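Local coordinates for protein putative ribose operon repressor (Burkholderia thailandensis, PDB 3EGC) that probably acts as a DNA-binding transcriptional repressor of the LacI family, with a ligand-sensing core built like the periplasmic sugar-binding proteins, at residues P233-I244 with R266-H274; S107-E118 with E142-A153. All blocks are in the same frame, centred on the assembly; numbering follows the deposited sequence.

Contact 1: P233-I244 with R266-H274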
loop_
_atom_site.group_PDB
_atom_site.type_symbol
_atom_site.label_atom_id
_atom_site.label_comp_id
_atom_site.label_asym_id
_atom_site.label_seq_id
_atom_site.Cartn_x
_atom_site.Cartn_y
_atom_site.Cartn_z
ATOM N N PRO A 233 -8.327 -14.341 14.766
ATOM C CA PRO A 233 -7.451 -13.293 14.222
ATOM C C PRO A 233 -6.048 -13.800 13.978
ATOM O O PRO A 233 -5.480 -14.560 14.789
ATOM C CB PRO A 233 -7.467 -12.225 15.309
ATOM C CG PRO A 233 -8.856 -12.380 15.950
ATOM C CD PRO A 233 -9.103 -13.878 15.932
ATOM N N LEU A 234 -5.455 -13.344 12.893
ATOM C CA LEU A 234 -4.155 -13.833 12.523
ATOM C C LEU A 234 -3.057 -13.073 13.271
ATOM O O LEU A 234 -2.861 -11.876 13.043
ATOM C CB LEU A 234 -3.996 -13.707 11.021
ATOM C CG LEU A 234 -3.068 -14.721 10.357
ATOM C CD1 LEU A 234 -3.565 -14.847 8.955
ATOM C CD2 LEU A 234 -1.637 -14.224 10.411
ATOM N N PRO A 235 -2.334 -13.757 14.180
ATOM C CA PRO A 235 -1.295 -13.026 14.911
ATOM C C PRO A 235 -0.127 -12.575 14.028
ATOM O O PRO A 235 0.288 -13.286 13.129
ATOM C CB PRO A 235 -0.848 -14.011 15.988
ATOM C CG PRO A 235 -1.918 -15.186 15.937
ATOM C CD PRO A 235 -2.371 -15.185 14.536
ATOM N N VAL A 236 0.368 -11.370 14.284
ATOM C CA VAL A 236 1.305 -10.754 13.387
ATOM C C VAL A 236 2.479 -10.184 14.080
ATOM O O VAL A 236 2.358 -9.667 15.156
ATOM C CB VAL A 236 0.700 -9.561 12.608
ATOM C CG1 VAL A 236 0.874 -9.802 11.129
ATOM C CG2 VAL A 236 -0.718 -9.379 12.972
ATOM N N VAL A 237 3.627 -10.257 13.438
ATOM C CA VAL A 237 4.738 -9.461 13.883
ATOM C C VAL A 237 4.734 -8.126 13.137
ATOM O O VAL A 237 5.000 -8.054 11.920
ATOM C CB VAL A 237 6.107 -10.230 13.904
ATOM C CG1 VAL A 237 6.164 -11.303 12.892
ATOM C CG2 VAL A 237 7.324 -9.243 13.811
ATOM N N GLU A 238 4.357 -7.086 13.865
ATOM C CA GLU A 238 4.321 -5.763 13.306
ATOM C C GLU A 238 5.712 -5.218 13.128
ATOM O O GLU A 238 6.523 -5.277 14.041
ATOM C CB GLU A 238 3.486 -4.819 14.183
ATOM C CG GLU A 238 3.414 -3.392 13.680
ATOM C CD GLU A 238 2.645 -2.518 14.612
ATOM O OE1 GLU A 238 3.283 -1.727 15.369
ATOM O OE2 GLU A 238 1.391 -2.636 14.602
ATOM N N GLN A 239 5.973 -4.685 11.938
ATOM C CA GLN A 239 7.241 -4.018 11.663
ATOM C C GLN A 239 7.035 -2.522 11.834
ATOM O O GLN A 239 5.966 -2.040 11.459
ATOM C CB GLN A 239 7.729 -4.352 10.266
ATOM C CG GLN A 239 8.128 -5.778 10.124
ATOM C CD GLN A 239 8.927 -6.020 8.833
ATOM O OE1 GLN A 239 10.150 -5.830 8.804
ATOM N NE2 GLN A 239 8.224 -6.396 7.759
ATOM N N PRO A 240 8.052 -1.792 12.366
ATOM C CA PRO A 240 7.978 -0.327 12.485
ATOM C C PRO A 240 8.274 0.381 11.129
ATOM O O PRO A 240 9.246 1.132 10.975
ATOM C CB PRO A 240 9.078 -0.019 13.519
ATOM C CG PRO A 240 10.140 -1.063 13.214
ATOM C CD PRO A 240 9.400 -2.294 12.678
ATOM N N THR A 241 7.411 0.163 10.166
ATOM C CA THR A 241 7.678 0.624 8.777
ATOM C C THR A 241 7.978 2.080 8.628
ATOM O O THR A 241 8.948 2.447 7.979
ATOM C CB THR A 241 6.489 0.323 7.842
ATOM O OG1 THR A 241 5.261 0.865 8.417
ATOM C CG2 THR A 241 6.325 -1.133 7.678
ATOM N N ARG A 242 7.155 2.918 9.226
ATOM C CA ARG A 242 7.410 4.351 9.204
ATOM C C ARG A 242 8.729 4.776 9.835
ATOM O O ARG A 242 9.445 5.593 9.285
ATOM C CB ARG A 242 6.205 5.115 9.825
ATOM C CG ARG A 242 5.140 5.417 8.761
ATOM C CD ARG A 242 3.716 5.626 9.390
ATOM N NE ARG A 242 3.200 4.374 9.939
ATOM C CZ ARG A 242 2.079 3.758 9.549
ATOM N NH1 ARG A 242 1.288 4.298 8.621
ATOM N NH2 ARG A 242 1.735 2.600 10.135
ATOM N N ARG A 243 9.028 4.230 11.005
ATOM C CA ARG A 243 10.268 4.481 11.714
ATOM C C ARG A 243 11.472 3.996 10.927
ATOM O O ARG A 243 12.498 4.589 10.980
ATOM C CB ARG A 243 10.229 3.825 13.109
ATOM C CG ARG A 243 11.436 4.141 14.020
ATOM C CD ARG A 243 11.291 5.491 14.661
ATOM N NE ARG A 243 12.518 5.897 15.344
ATOM C CZ ARG A 243 12.692 5.883 16.671
ATOM N NH1 ARG A 243 11.699 5.488 17.476
ATOM N NH2 ARG A 243 13.857 6.271 17.182
ATOM N N ILE A 244 11.338 2.906 10.187
ATOM C CA ILE A 244 12.414 2.471 9.311
ATOM C C ILE A 244 12.738 3.555 8.280
ATOM O O ILE A 244 13.900 3.927 8.094
ATOM C CB ILE A 244 12.045 1.100 8.584
ATOM C CG1 ILE A 244 11.947 -0.021 9.631
ATOM C CG2 ILE A 244 13.059 0.811 7.472
ATOM C CD1 ILE A 244 11.322 -1.385 9.105
ATOM N N ARG A 266 19.086 -1.984 13.969
ATOM C CA ARG A 266 18.032 -2.958 14.064
ATOM C C ARG A 266 16.870 -2.374 14.861
ATOM O O ARG A 266 17.030 -2.024 16.030
ATOM C CB ARG A 266 18.556 -4.210 14.752
ATOM C CG ARG A 266 19.557 -4.958 13.906
ATOM C CD ARG A 266 18.851 -5.867 12.914
ATOM N NE ARG A 266 19.780 -6.555 12.047
ATOM C CZ ARG A 266 19.438 -7.487 11.150
ATOM N NH1 ARG A 266 18.134 -7.861 11.007
ATOM N NH2 ARG A 266 20.383 -8.051 10.394
ATOM N N LEU A 267 15.698 -2.319 14.250
ATOM C CA LEU A 267 14.526 -1.725 14.906
ATOM C C LEU A 267 13.529 -2.745 15.537
ATOM O O LEU A 267 13.233 -3.784 14.984
ATOM C CB LEU A 267 13.778 -0.858 13.923
ATOM C CG LEU A 267 14.024 0.644 13.951
ATOM C CD1 LEU A 267 15.425 1.092 14.512
ATOM C CD2 LEU A 267 13.627 1.376 12.635
ATOM N N GLN A 268 13.019 -2.414 16.705
ATOM C CA GLN A 268 12.091 -3.253 17.416
ATOM C C GLN A 268 10.768 -3.502 16.653
ATOM O O GLN A 268 10.117 -2.575 16.108
ATOM C CB GLN A 268 11.826 -2.615 18.797
ATOM C CG GLN A 268 10.436 -2.867 19.488
ATOM C CD GLN A 268 10.226 -1.924 20.729
ATOM O OE1 GLN A 268 9.807 -0.772 20.622
ATOM N NE2 GLN A 268 10.559 -2.415 21.885
ATOM N N THR A 269 10.396 -4.758 16.607
ATOM C CA THR A 269 9.153 -5.211 16.100
ATOM C C THR A 269 8.280 -5.601 17.314
ATOM O O THR A 269 8.767 -5.852 18.432
ATOM C CB THR A 269 9.359 -6.477 15.238
ATOM O OG1 THR A 269 9.813 -7.559 16.045
ATOM C CG2 THR A 269 10.371 -6.226 14.220
ATOM N N ARG A 270 6.992 -5.687 17.098
ATOM C CA ARG A 270 6.167 -6.078 18.173
ATOM C C ARG A 270 5.161 -7.143 17.740
ATOM O O ARG A 270 4.612 -7.112 16.649
ATOM C CB ARG A 270 5.510 -4.874 18.843
ATOM C CG ARG A 270 4.094 -4.692 18.526
ATOM C CD ARG A 270 3.589 -3.410 19.110
ATOM N NE ARG A 270 2.182 -3.496 19.390
ATOM C CZ ARG A 270 1.229 -3.028 18.597
ATOM N NH1 ARG A 270 1.534 -2.433 17.465
ATOM N NH2 ARG A 270 -0.030 -3.163 18.951
ATOM N N PHE A 271 4.957 -8.094 18.631
ATOM C CA PHE A 271 4.045 -9.203 18.362
ATOM C C PHE A 271 2.620 -8.792 18.734
ATOM O O PHE A 271 2.363 -8.303 19.837
ATOM C CB PHE A 271 4.477 -10.446 19.152
ATOM C CG PHE A 271 3.770 -11.692 18.732
ATOM C CD1 PHE A 271 3.160 -12.498 19.675
ATOM C CD2 PHE A 271 3.708 -12.057 17.399
ATOM C CE1 PHE A 271 2.482 -13.659 19.294
ATOM C CE2 PHE A 271 3.087 -13.211 17.018
ATOM C CZ PHE A 271 2.456 -14.028 17.976
ATOM N N VAL A 272 1.700 -8.950 17.790
ATOM C CA VAL A 272 0.315 -8.542 18.025
ATOM C C VAL A 272 -0.567 -9.758 17.882
ATOM O O VAL A 272 -0.620 -10.368 16.803
ATOM C CB VAL A 272 -0.112 -7.468 16.997
ATOM C CG1 VAL A 272 -1.585 -7.027 17.184
ATOM C CG2 VAL A 272 0.882 -6.264 17.040
ATOM N N THR A 273 -1.260 -10.118 18.951
ATOM C CA THR A 273 -2.137 -11.297 18.922
ATOM C C THR A 273 -3.592 -10.896 18.684
ATOM O O THR A 273 -4.385 -11.730 18.287
ATOM C CB THR A 273 -2.045 -12.146 20.248
ATOM O OG1 THR A 273 -2.445 -11.346 21.373
ATOM C CG2 THR A 273 -0.615 -12.567 20.479
ATOM N N HIS A 274 -3.944 -9.634 18.927
ATOM C CA HIS A 274 -5.323 -9.176 18.727
ATOM C C HIS A 274 -6.342 -9.697 19.763
ATOM O O HIS A 274 -6.028 -9.974 20.921
ATOM C CB HIS A 274 -5.850 -9.569 17.330
ATOM C CG HIS A 274 -5.003 -9.102 16.195
ATOM N ND1 HIS A 274 -4.322 -9.968 15.364
ATOM C CD2 HIS A 274 -4.713 -7.855 15.750
ATOM C CE1 HIS A 274 -3.646 -9.273 14.461
ATOM N NE2 HIS A 274 -3.851 -7.988 14.686
#
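E238 and R270 face each other across two antiparallel strands in a salt bridge, OE1 to NH1 at 2.8 Å. With CG anti to the backbone N (chi1 179°) and the chain extended beyond it, E238 brings its carboxylate to the edge of the guanidinium; the two planes stand 73° apart. The other oxygen, OE2, is bonded to N223, so both ends of the carboxylate are fixed. V272 lays CG2 over the centre of one guanidinium face.

Four backbone bonds couple V236 with V272 and E238 with R270, and beta-branched valines suit these extended strands. V236 N to V272 O, at 2.9 Å, is nearly straight. V237 and F271 form the non-hydrogen-bonded pair between them and point to the other face of the sheet. There F271, with CG anti to the backbone N (chi1 -169°), leans across to the other strand, its CZ 3.9 Å from P235 CB, and Y119 meets the ring edge to face.

The H274 ring turns an edge to the first strand, with CE1 3.3 Å from V236 CG2, while V272 CG1 lies over one face. L267 packs against the first turn of helix 241-257: its CB meets P240 CG at 3.7 Å and its CD2 meets I244 CG1. Proline suits P240's N-cap position, which needs no backbone N-H. These paired chains are two of the three crossover segments that join the lobes of the type I periplasmic-binding-protein fold.

Contact 2: S107-E118 with E142-A153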
loop_
_atom_site.group_PDB
_atom_site.type_symbol
_atom_site.label_atom_id
_atom_site.label_comp_id
_atom_site.label_asym_id
_atom_site.label_seq_id
_atom_site.Cartn_x
_atom_site.Cartn_y
_atom_site.Cartn_z
ATOM N N SER A 107 14.809 -4.569 10.373
ATOM C CA SER A 107 14.003 -5.029 11.524
ATOM C C SER A 107 14.720 -6.108 12.311
ATOM O O SER A 107 15.667 -6.726 11.796
ATOM C CB SER A 107 12.646 -5.589 11.083
ATOM O OG SER A 107 11.853 -4.562 10.513
ATOM N N GLU A 108 14.249 -6.351 13.534
ATOM C CA GLU A 108 14.724 -7.526 14.297
ATOM C C GLU A 108 14.053 -8.852 13.862
ATOM O O GLU A 108 13.241 -9.468 14.599
ATOM C CB GLU A 108 14.671 -7.294 15.822
ATOM C CG GLU A 108 13.247 -7.113 16.385
ATOM C CD GLU A 108 13.221 -6.514 17.795
ATOM O OE1 GLU A 108 14.310 -6.251 18.373
ATOM O OE2 GLU A 108 12.104 -6.319 18.317
ATOM N N ASN A 109 14.399 -9.300 12.665
ATOM C CA ASN A 109 13.710 -10.465 12.069
ATOM C C ASN A 109 13.800 -11.797 12.828
ATOM O O ASN A 109 12.767 -12.422 13.090
ATOM C CB ASN A 109 14.140 -10.673 10.638
ATOM C CG ASN A 109 13.897 -9.430 9.757
ATOM O OD1 ASN A 109 12.765 -8.978 9.615
ATOM N ND2 ASN A 109 14.951 -8.945 9.113
ATOM N N VAL A 110 15.008 -12.236 13.170
ATOM C CA VAL A 110 15.169 -13.418 14.027
ATOM C C VAL A 110 14.244 -13.343 15.276
ATOM O O VAL A 110 13.371 -14.175 15.481
ATOM C CB VAL A 110 16.671 -13.590 14.520
ATOM C CG1 VAL A 110 16.877 -14.970 15.155
ATOM C CG2 VAL A 110 17.650 -13.404 13.430
ATOM N N ARG A 111 14.449 -12.333 16.118
ATOM C CA ARG A 111 13.638 -12.199 17.334
ATOM C C ARG A 111 12.082 -12.290 17.129
ATOM O O ARG A 111 11.374 -13.013 17.849
ATOM C CB ARG A 111 13.954 -10.920 18.045
ATOM C CG ARG A 111 13.503 -10.905 19.463
ATOM C CD ARG A 111 13.748 -9.497 20.061
ATOM N NE ARG A 111 15.168 -9.267 20.321
ATOM C CZ ARG A 111 15.675 -8.126 20.762
ATOM N NH1 ARG A 111 16.984 -8.023 20.961
ATOM N NH2 ARG A 111 14.879 -7.081 20.964
ATOM N N GLY A 112 11.583 -11.520 16.159
ATOM C CA GLY A 112 10.148 -11.462 15.912
ATOM C C GLY A 112 9.668 -12.821 15.442
ATOM O O GLY A 112 8.630 -13.232 15.873
ATOM N N ALA A 113 10.436 -13.543 14.605
ATOM C CA ALA A 113 9.970 -14.838 14.108
ATOM C C ALA A 113 9.917 -15.906 15.239
ATOM O O ALA A 113 8.937 -16.679 15.334
ATOM C CB ALA A 113 10.800 -15.340 12.882
ATOM N N ARG A 114 10.974 -15.930 16.066
ATOM C CA ARG A 114 11.059 -16.821 17.174
ATOM C C ARG A 114 9.838 -16.588 18.125
ATOM O O ARG A 114 9.217 -17.560 18.623
ATOM C CB ARG A 114 12.367 -16.579 17.936
ATOM C CG ARG A 114 12.651 -17.609 18.982
ATOM C CD ARG A 114 13.970 -17.357 19.703
ATOM N NE ARG A 114 14.090 -18.285 20.815
ATOM C CZ ARG A 114 15.210 -18.629 21.437
ATOM N NH1 ARG A 114 16.365 -18.125 21.076
ATOM N NH2 ARG A 114 15.151 -19.506 22.430
ATOM N N THR A 115 9.501 -15.310 18.335
ATOM C CA THR A 115 8.401 -14.972 19.208
ATOM C C THR A 115 7.082 -15.488 18.610
ATOM O O THR A 115 6.291 -16.078 19.317
ATOM C CB THR A 115 8.286 -13.453 19.468
ATOM O OG1 THR A 115 9.470 -12.979 20.095
ATOM C CG2 THR A 115 7.067 -13.104 20.400
ATOM N N ALA A 116 6.884 -15.304 17.294
ATOM C CA ALA A 116 5.645 -15.753 16.678
ATOM C C ALA A 116 5.518 -17.270 16.684
ATOM O O ALA A 116 4.456 -17.838 16.927
ATOM C CB ALA A 116 5.524 -15.201 15.306
ATOM N N VAL A 117 6.620 -17.946 16.400
ATOM C CA VAL A 117 6.587 -19.419 16.431
ATOM C C VAL A 117 6.415 -19.979 17.851
ATOM O O VAL A 117 5.786 -21.006 18.034
ATOM C CB VAL A 117 7.792 -20.003 15.717
ATOM C CG1 VAL A 117 7.965 -21.521 16.020
ATOM C CG2 VAL A 117 7.701 -19.690 14.198
ATOM N N GLU A 118 6.964 -19.295 18.846
ATOM C CA GLU A 118 6.854 -19.739 20.240
ATOM C C GLU A 118 5.441 -19.628 20.736
ATOM O O GLU A 118 4.994 -20.414 21.590
ATOM C CB GLU A 118 7.740 -18.904 21.147
ATOM C CG GLU A 118 9.215 -19.104 20.895
ATOM C CD GLU A 118 10.073 -18.416 21.951
ATOM O OE1 GLU A 118 9.850 -17.220 22.204
ATOM O OE2 GLU A 118 10.982 -19.072 22.518
ATOM N N GLU A 142 16.713 -14.639 7.812
ATOM C CA GLU A 142 16.643 -14.351 9.222
ATOM C C GLU A 142 15.327 -14.809 9.850
ATOM O O GLU A 142 15.292 -15.244 10.986
ATOM C CB GLU A 142 16.875 -12.873 9.491
ATOM C CG GLU A 142 18.291 -12.405 9.374
ATOM C CD GLU A 142 18.367 -10.890 9.560
ATOM O OE1 GLU A 142 19.477 -10.342 9.522
ATOM O OE2 GLU A 142 17.311 -10.246 9.739
ATOM N N ARG A 143 14.251 -14.723 9.093
ATOM C CA ARG A 143 12.944 -15.161 9.570
ATOM C C ARG A 143 12.897 -16.685 9.689
ATOM O O ARG A 143 12.329 -17.220 10.656
ATOM C CB ARG A 143 11.827 -14.617 8.707
ATOM C CG ARG A 143 11.642 -13.103 8.936
ATOM C CD ARG A 143 10.754 -12.371 7.899
ATOM N NE ARG A 143 11.072 -10.960 8.019
ATOM C CZ ARG A 143 10.598 -9.975 7.279
ATOM N NH1 ARG A 143 9.715 -10.190 6.293
ATOM N NH2 ARG A 143 11.047 -8.751 7.543
ATOM N N LEU A 144 13.595 -17.363 8.771
ATOM C CA LEU A 144 13.751 -18.824 8.862
ATOM C C LEU A 144 14.588 -19.253 10.075
ATOM O O LEU A 144 14.213 -20.168 10.821
ATOM C CB LEU A 144 14.338 -19.389 7.587
ATOM C CG LEU A 144 13.917 -20.787 7.187
ATOM C CD1 LEU A 144 12.400 -20.833 6.941
ATOM C CD2 LEU A 144 14.728 -21.311 5.936
ATOM N N LYS A 145 15.701 -18.558 10.291
ATOM C CA LYS A 145 16.540 -18.753 11.482
ATOM C C LYS A 145 15.789 -18.637 12.839
ATOM O O LYS A 145 16.038 -19.430 13.770
ATOM C CB LYS A 145 17.697 -17.761 11.459
ATOM C CG LYS A 145 18.563 -17.757 12.677
ATOM C CD LYS A 145 19.795 -16.856 12.480
ATOM C CE LYS A 145 20.635 -16.831 13.769
ATOM N NZ LYS A 145 21.807 -15.901 13.729
ATOM N N GLY A 146 14.885 -17.651 12.932
ATOM C CA GLY A 146 14.074 -17.458 14.129
ATOM C C GLY A 146 13.134 -18.621 14.350
ATOM O O GLY A 146 12.951 -19.097 15.471
ATOM N N PHE A 147 12.582 -19.110 13.250
ATOM C CA PHE A 147 11.763 -20.286 13.276
ATOM C C PHE A 147 12.531 -21.494 13.832
ATOM O O PHE A 147 12.089 -22.150 14.780
ATOM C CB PHE A 147 11.197 -20.537 11.912
ATOM C CG PHE A 147 10.667 -21.932 11.717
ATOM C CD1 PHE A 147 9.404 -22.278 12.209
ATOM C CD2 PHE A 147 11.413 -22.885 11.031
ATOM C CE1 PHE A 147 8.875 -23.498 12.012
ATOM C CE2 PHE A 147 10.894 -24.156 10.842
ATOM C CZ PHE A 147 9.601 -24.459 11.317
ATOM N N ARG A 148 13.720 -21.723 13.315
ATOM C CA ARG A 148 14.491 -22.900 13.703
ATOM C C ARG A 148 14.914 -22.806 15.159
ATOM O O ARG A 148 14.983 -23.839 15.865
ATOM C CB ARG A 148 15.721 -23.102 12.825
ATOM C CG ARG A 148 15.435 -23.501 11.377
ATOM C CD ARG A 148 16.790 -23.865 10.686
ATOM N NE ARG A 148 16.654 -24.059 9.240
ATOM C CZ ARG A 148 16.329 -25.217 8.671
ATOM N NH1 ARG A 148 16.084 -26.306 9.432
ATOM N NH2 ARG A 148 16.216 -25.269 7.349
ATOM N N ALA A 149 15.206 -21.588 15.610
ATOM C CA ALA A 149 15.683 -21.406 16.953
ATOM C C ALA A 149 14.548 -21.675 17.936
ATOM O O ALA A 149 14.783 -22.204 19.016
ATOM C CB ALA A 149 16.261 -20.001 17.148
ATOM N N ALA A 150 13.328 -21.307 17.568
ATOM C CA ALA A 150 12.164 -21.549 18.433
ATOM C C ALA A 150 11.875 -23.051 18.511
ATOM O O ALA A 150 11.629 -23.599 19.556
ATOM C CB ALA A 150 10.903 -20.809 17.890
ATOM N N MET A 151 11.877 -23.702 17.372
ATOM C CA MET A 151 11.664 -25.132 17.299
ATOM C C MET A 151 12.705 -25.877 18.109
ATOM O O MET A 151 12.390 -26.759 18.903
ATOM C CB MET A 151 11.634 -25.583 15.815
ATOM C CG MET A 151 10.343 -25.032 15.074
ATOM S SD MET A 151 8.702 -25.573 15.760
ATOM C CE MET A 151 8.554 -27.143 14.908
ATOM N N SER A 152 13.948 -25.467 17.924
ATOM C CA SER A 152 15.081 -26.105 18.568
ATOM C C SER A 152 14.899 -26.034 20.071
ATOM O O SER A 152 15.014 -27.052 20.789
ATOM C CB SER A 152 16.374 -25.378 18.164
ATOM O OG SER A 152 17.444 -26.271 17.991
ATOM N N ALA A 153 14.593 -24.832 20.549
ATOM C CA ALA A 153 14.566 -24.571 21.970
ATOM C C ALA A 153 13.475 -25.369 22.663
ATOM O O ALA A 153 13.566 -25.645 23.871
ATOM C CB ALA A 153 14.374 -23.101 22.243
#
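V110 and G146 mark the closest approach of two helices, 109-118 and 142-153, which lie on one flank of the C-terminal lobe's Rossmann-like alpha/beta sheet. Their axes come within 7.1 Å and cross at -44°. Glycine suits G146 because, without a CB, its CA can settle 3.6 Å from V110 O. The tight seam continues where A113 CB touches R143 O; R114 adds a CA-H...O contact from its backbone CA to G146 O. Farther along, the two branches of V117 divide the work. CG1, anti to the backbone N (chi1 166°), meets A150 CB at 3.6 Å, whereas CG2 comes to the edge of the F147 ring. F147 and M151 in turn rest on strand 128-131, and A113 and A116 on strand 217-221, which buries this side.

The outer side loosens outward. The base of R114 is still packed, a knob in a hole made of one glycine and three alanines, G146, A149, A150 and A153. Its extended chain then carries the guanidinium to a slacker place, where A149 O lies offset over one face and NH2 is 3.7 Å from A153 CB. K145 lays its aliphatic chain beside V110.

At the helix start, N109 serves as a two-ended amide. Its ND2 donates to E142 OE2 at 2.8 Å, while the other oxygen of E142 goes to R266. R143, also held by S193 O and by a cation-pi contact with F221, grips the amide side-on: NE at 3.1 Å and NH2 at 2.7 Å both reach N109 OD1 from the same face of the amide, above its plane.

From the N terminus, the chain leaves the first lobe at the end of strand 103-107 and enters contact 2. That contact closes a loop through strand 128-131, so two successive helices lie side by side on the second lobe. Only much later does contact 1 open. Strand 236-238 leaves that lobe, helix 241-257 runs through the first, and the chain then reverses into strand 264-272, which returns beside strand 236-238. The two loops therefore follow in series, neither nesting nor crossing. In space they meet at the crossover: R266 NH2 bridges to E142 OE1 at 2.6 Å, and Q239 OE1 probably hydrogen-bonds S107 OG. The helix pair is thereby tied to the strands that connect both lobes.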